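PDB 3ISP: HTH-type transcriptional regulator LysG from Mycobacterium tuberculosis, which binds DNA as a homodimeric LysR-type transcription factor, probably activating expression of the exporter LysE and repressing its own gene. Local coordinates for residues A[128-132]-A[144-148]; A[267-271]-A[281-285]. One frame throughout, in Å; residues are numbered along the deposited sequence.

Contact 1: residues A[128-132]-A[144-148]; sequences DQDHS and AVTTE
Ser-132 and Ala-144 meet through their beta carbons at the inner end of this contact, CB to CB 4.1 Å, where the helix comes down on the strand. Both side chains are small and buried, which lets helix and strand pack here with only their beta carbons between them. The hydroxyl of Ser-132 points back to the preceding turn of its own helix (chi1 74°), about equally far from the carbonyl oxygens of Asp-128 and Gln-129, so either could take its proton. OG also lies 3.8 Å from Thr-146 CB.

Thr-146 lies between the buried and the solvent side. A chi1 of 173° sets OG1 beside the carbonyl carbon, where it accepts from Glu-148 N at 3.0 Å, an ST turn that suits the end of a strand. A water that donates to Gln-129 O (2.9 Å) also lies close to Thr-146 OG1; that second leg is modelled too short to be trusted, so the bridge from helix to strand is only probable.

The other end is polar and partly exposed to solvent, and its side-chain detail is less certain. Gln-129 reaches out as an extended chain between Thr-147 and Glu-148, crossing both at about a right angle; its amide plane is turned 42° from the carboxylate of Glu-148. Which end of the amide carries the nitrogen is uncertain. At the start of the helix, Asp-128 is the N-cap, its OD1 accepting from His-131 N at 2.9 Å.

Helix 129-137 belongs to a beta-alpha-beta crossover from strand 120-126 to strand 143-146. It passes over strand 95-101 between them, where Ala-100 touches both Ser-132 and Ala-144, while strand 255-271 flanks the other edge of strand 143-146.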
loop_
_atom_site.group_PDB
_atom_site.type_symbol
_atom_site.label_atom_id
_atom_site.label_comp_id
_atom_site.label_asym_id
_atom_site.label_seq_id
_atom_site.Cartn_x
_atom_site.Cartn_y
_atom_site.Cartn_z
ATOM N N ASP A 128 15.619 5.298 -3.664
ATOM C CA ASP A 128 16.196 4.495 -2.602
ATOM C C ASP A 128 16.377 3.047 -3.077
ATOM O O ASP A 128 16.228 2.748 -4.266
ATOM C CB ASP A 128 15.380 4.587 -1.293
ATOM C CG ASP A 128 13.930 4.074 -1.428
ATOM O OD1 ASP A 128 13.606 3.247 -2.322
ATOM O OD2 ASP A 128 13.104 4.501 -0.595
ATOM N N GLN A 129 16.708 2.160 -2.144
ATOM C CA GLN A 129 16.954 0.767 -2.461
ATOM C C GLN A 129 15.765 0.152 -3.163
ATOM O O GLN A 129 15.901 -0.432 -4.242
ATOM C CB GLN A 129 17.226 -0.010 -1.180
ATOM C CG GLN A 129 18.082 -1.228 -1.369
ATOM C CD GLN A 129 17.853 -2.255 -0.284
ATOM O OE1 GLN A 129 16.729 -2.712 -0.079
ATOM N NE2 GLN A 129 18.920 -2.627 0.418
ATOM N N ASP A 130 14.594 0.271 -2.547
ATOM C CA ASP A 130 13.419 -0.405 -3.083
ATOM C C ASP A 130 12.975 0.191 -4.412
ATOM O O ASP A 130 12.783 -0.528 -5.383
ATOM C CB ASP A 130 12.278 -0.432 -2.069
ATOM C CG ASP A 130 12.538 -1.404 -0.935
ATOM O OD1 ASP A 130 13.589 -2.083 -0.953
ATOM O OD2 ASP A 130 11.692 -1.490 -0.022
ATOM N N HIS A 131 12.830 1.507 -4.457
ATOM C CA HIS A 131 12.414 2.161 -5.685
ATOM C C HIS A 131 13.297 1.791 -6.883
ATOM O O HIS A 131 12.786 1.573 -7.989
ATOM C CB HIS A 131 12.378 3.677 -5.503
ATOM C CG HIS A 131 11.291 4.157 -4.588
ATOM N ND1 HIS A 131 9.950 4.051 -4.901
ATOM C CD2 HIS A 131 11.347 4.771 -3.381
ATOM C CE1 HIS A 131 9.230 4.566 -3.920
ATOM N NE2 HIS A 131 10.054 5.010 -2.986
ATOM N N SER A 132 14.612 1.716 -6.665
ATOM C CA SER A 132 15.554 1.431 -7.758
ATOM C C SER A 132 15.497 -0.020 -8.245
ATOM O O SER A 132 15.584 -0.276 -9.443
ATOM C CB SER A 132 16.988 1.836 -7.386
ATOM O OG SER A 132 17.559 0.937 -6.457
ATOM N N ALA A 144 21.804 0.706 -11.609
ATOM C CA ALA A 144 21.492 1.479 -10.398
ATOM C C ALA A 144 22.514 1.316 -9.269
ATOM O O ALA A 144 22.930 0.203 -8.951
ATOM C CB ALA A 144 20.097 1.121 -9.886
ATOM N N VAL A 145 22.910 2.425 -8.657
ATOM C CA VAL A 145 23.642 2.359 -7.402
ATOM C C VAL A 145 22.618 2.067 -6.298
ATOM O O VAL A 145 21.681 2.824 -6.108
ATOM C CB VAL A 145 24.402 3.667 -7.124
ATOM C CG1 VAL A 145 25.071 3.623 -5.767
ATOM C CG2 VAL A 145 25.428 3.924 -8.218
ATOM N N THR A 146 22.784 0.954 -5.593
ATOM C CA THR A 146 21.802 0.512 -4.615
ATOM C C THR A 146 22.491 -0.111 -3.413
ATOM O O THR A 146 23.639 -0.520 -3.503
ATOM C CB THR A 146 20.858 -0.547 -5.221
ATOM O OG1 THR A 146 20.001 -1.081 -4.200
ATOM C CG2 THR A 146 21.663 -1.686 -5.830
ATOM N N THR A 147 21.795 -0.185 -2.285
ATOM C CA THR A 147 22.383 -0.783 -1.091
ATOM C C THR A 147 22.143 -2.267 -1.147
ATOM O O THR A 147 22.474 -2.992 -0.214
ATOM C CB THR A 147 21.777 -0.228 0.225
ATOM O OG1 THR A 147 20.351 -0.400 0.226
ATOM C CG2 THR A 147 22.135 1.260 0.425
ATOM N N GLU A 148 21.568 -2.703 -2.265
ATOM C CA GLU A 148 21.160 -4.086 -2.461
ATOM C C GLU A 148 22.274 -4.961 -2.982
ATOM O O GLU A 148 22.702 -4.813 -4.126
ATOM C CB GLU A 148 20.017 -4.150 -3.470
ATOM C CG GLU A 148 19.498 -5.555 -3.699
ATOM C CD GLU A 148 18.657 -6.033 -2.538
ATOM O OE1 GLU A 148 17.606 -5.395 -2.265
ATOM O OE2 GLU A 148 19.051 -7.034 -1.896
HETATM O O HOH W 1 17.998 -2.211 -5.144
#

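Contact 2: residues A[267-271]-A[281-285]; sequences YWQCW and ITDTV
Trp-268 lays its indole against three side chains of helix 281-285, and its course from CB outward describes most of the contact. CB already lies 4.1 Å from Val-285 CG1, and the ring, carried anti to the backbone N (chi1 163°), extends from the strand toward the helix. Along the pyrrole edge, CD1 meets the methyl CG2 of Thr-282 at 3.7 Å. The next atom, NE1, donates to Thr-282 OG1 over 3.0 Å; the bond is bent, with an angle of 145° at the hydrogen, and the oxygen is tilted somewhat from the ring plane. The benzo part is apolar and finds apolar company: CZ2 comes 3.9 Å from Ile-281 CG2, approached obliquely, while CE3 has Val-285 CG1 at 3.6 Å. Val-285 CG2 sits over the face, 3.8 Å from the centroid of the six-membered ring, a CH-pi contact. A beta-branched valine suits this spot because both methyls can spread over one ring face.

Threonine fits beside it for another reason: its hydroxyl is used both as acceptor, from the indole, and as donor, to Ile-278 O one turn back. Cys-270 SG, 3.6 Å from the same OG1, fills in compactly.

The axes of segments 267-271 and 281-285 run nearly antiparallel, 10.1 Å apart at closest approach, as the chain turns back after strand 255-271 into helix 276-288. That helix lies over the sheet, with Trp-109 and Phe-110 also against Val-285; strand 155-169 flanks Trp-268 through His-158 and Leu-160, and strand 143-146 through Val-145.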
loop_
_atom_site.group_PDB
_atom_site.type_symbol
_atom_site.label_atom_id
_atom_site.label_comp_id
_atom_site.label_asym_id
_atom_site.label_seq_id
_atom_site.Cartn_x
_atom_site.Cartn_y
_atom_site.Cartn_z
ATOM N N TYR A 267 26.489 -1.186 -3.987
ATOM C CA TYR A 267 26.652 -2.056 -5.143
ATOM C C TYR A 267 26.220 -1.349 -6.423
ATOM O O TYR A 267 25.293 -0.556 -6.409
ATOM C CB TYR A 267 25.825 -3.321 -4.947
ATOM C CG TYR A 267 26.188 -4.046 -3.684
ATOM C CD1 TYR A 267 27.152 -5.047 -3.690
ATOM C CD2 TYR A 267 25.591 -3.716 -2.481
ATOM C CE1 TYR A 267 27.506 -5.703 -2.542
ATOM C CE2 TYR A 267 25.933 -4.373 -1.319
ATOM C CZ TYR A 267 26.898 -5.367 -1.354
ATOM O OH TYR A 267 27.258 -6.018 -0.195
ATOM N N TRP A 268 26.889 -1.625 -7.532
ATOM C CA TRP A 268 26.376 -1.192 -8.819
ATOM C C TRP A 268 25.740 -2.389 -9.524
ATOM O O TRP A 268 26.439 -3.301 -9.961
ATOM C CB TRP A 268 27.480 -0.550 -9.664
ATOM C CG TRP A 268 27.175 -0.429 -11.143
ATOM C CD1 TRP A 268 27.609 -1.260 -12.133
ATOM C CD2 TRP A 268 26.380 0.578 -11.794
ATOM N NE1 TRP A 268 27.132 -0.842 -13.353
ATOM C CE2 TRP A 268 26.382 0.288 -13.169
ATOM C CE3 TRP A 268 25.677 1.697 -11.349
ATOM C CZ2 TRP A 268 25.705 1.074 -14.096
ATOM C CZ3 TRP A 268 25.010 2.474 -12.273
ATOM C CH2 TRP A 268 25.022 2.160 -13.624
ATOM N N GLN A 269 24.410 -2.397 -9.592
ATOM C CA GLN A 269 23.665 -3.413 -10.333
ATOM C C GLN A 269 23.273 -2.912 -11.726
ATOM O O GLN A 269 22.711 -1.823 -11.858
ATOM C CB GLN A 269 22.416 -3.844 -9.560
ATOM C CG GLN A 269 22.750 -4.557 -8.279
ATOM C CD GLN A 269 21.671 -5.510 -7.802
ATOM O OE1 GLN A 269 21.058 -6.227 -8.591
ATOM N NE2 GLN A 269 21.467 -5.551 -6.496
ATOM N N CYS A 270 23.568 -3.706 -12.757
ATOM C CA CYS A 270 23.191 -3.355 -14.126
ATOM C C CYS A 270 22.778 -4.571 -14.959
ATOM O O CYS A 270 23.060 -5.715 -14.593
ATOM C CB CYS A 270 24.323 -2.606 -14.824
ATOM S SG CYS A 270 25.825 -3.570 -15.088
ATOM N N TRP A 271 22.109 -4.308 -16.082
ATOM C CA TRP A 271 21.658 -5.363 -16.990
ATOM C C TRP A 271 22.740 -6.382 -17.284
ATOM O O TRP A 271 23.784 -6.043 -17.839
ATOM C CB TRP A 271 21.186 -4.785 -18.321
ATOM C CG TRP A 271 19.866 -4.099 -18.250
ATOM C CD1 TRP A 271 18.932 -4.217 -17.265
ATOM C CD2 TRP A 271 19.317 -3.207 -19.222
ATOM N NE1 TRP A 271 17.843 -3.434 -17.557
ATOM C CE2 TRP A 271 18.055 -2.805 -18.755
ATOM C CE3 TRP A 271 19.777 -2.701 -20.439
ATOM C CZ2 TRP A 271 17.242 -1.918 -19.464
ATOM C CZ3 TRP A 271 18.969 -1.813 -21.141
ATOM C CH2 TRP A 271 17.719 -1.431 -20.649
ATOM N N ILE A 281 29.733 2.517 -19.043
ATOM C CA ILE A 281 29.081 3.149 -17.903
ATOM C C ILE A 281 29.569 2.504 -16.603
ATOM O O ILE A 281 29.913 3.197 -15.654
ATOM C CB ILE A 281 27.542 3.042 -17.994
ATOM C CG1 ILE A 281 27.027 3.740 -19.251
ATOM C CG2 ILE A 281 26.873 3.666 -16.781
ATOM C CD1 ILE A 281 26.704 5.190 -19.048
ATOM N N THR A 282 29.616 1.174 -16.574
ATOM C CA THR A 282 30.072 0.439 -15.399
ATOM C C THR A 282 31.483 0.845 -14.982
ATOM O O THR A 282 31.754 1.032 -13.800
ATOM C CB THR A 282 30.018 -1.087 -15.620
ATOM O OG1 THR A 282 28.672 -1.476 -15.896
ATOM C CG2 THR A 282 30.481 -1.828 -14.378
ATOM N N ASP A 283 32.377 0.985 -15.951
ATOM C CA ASP A 283 33.738 1.401 -15.649
ATOM C C ASP A 283 33.739 2.739 -14.971
ATOM O O ASP A 283 34.439 2.947 -13.984
ATOM C CB ASP A 283 34.596 1.487 -16.908
ATOM C CG ASP A 283 35.161 0.153 -17.304
ATOM O OD1 ASP A 283 35.066 -0.783 -16.473
ATOM O OD2 ASP A 283 35.686 0.037 -18.439
ATOM N N THR A 284 32.957 3.653 -15.519
ATOM C CA THR A 284 32.887 4.995 -14.987
ATOM C C THR A 284 32.304 5.008 -13.571
ATOM O O THR A 284 32.894 5.574 -12.659
ATOM C CB THR A 284 32.091 5.873 -15.923
ATOM O OG1 THR A 284 32.810 5.972 -17.155
ATOM C CG2 THR A 284 31.901 7.255 -15.326
ATOM N N VAL A 285 31.164 4.361 -13.383
ATOM C CA VAL A 285 30.591 4.272 -12.061
ATOM C C VAL A 285 31.586 3.676 -11.079
ATOM O O VAL A 285 31.808 4.231 -10.020
ATOM C CB VAL A 285 29.278 3.472 -12.062
ATOM C CG1 VAL A 285 28.845 3.149 -10.638
ATOM C CG2 VAL A 285 28.195 4.251 -12.806
#

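Overall arrangement
Contacts 1 and 2 follow one another along the chain and pack helices against opposite faces of one mixed sheet in the LysR substrate-binding domain, giving an alpha-beta-alpha layering. Their centres are about 13 Å apart. Strands 143-146 and 255-271 are antiparallel neighbours, tied by Ala-144 N to Gln-269 O at 2.7 Å, a probable hydrogen bond; Gln-269 NE2 probably also bonds to Glu-148 O, at 2.8 Å. Side-chain alternation sorts the layers: Ala-144 and Thr-146 face helix 129-137, whereas Val-145 between them points to the face that bears helix 276-288.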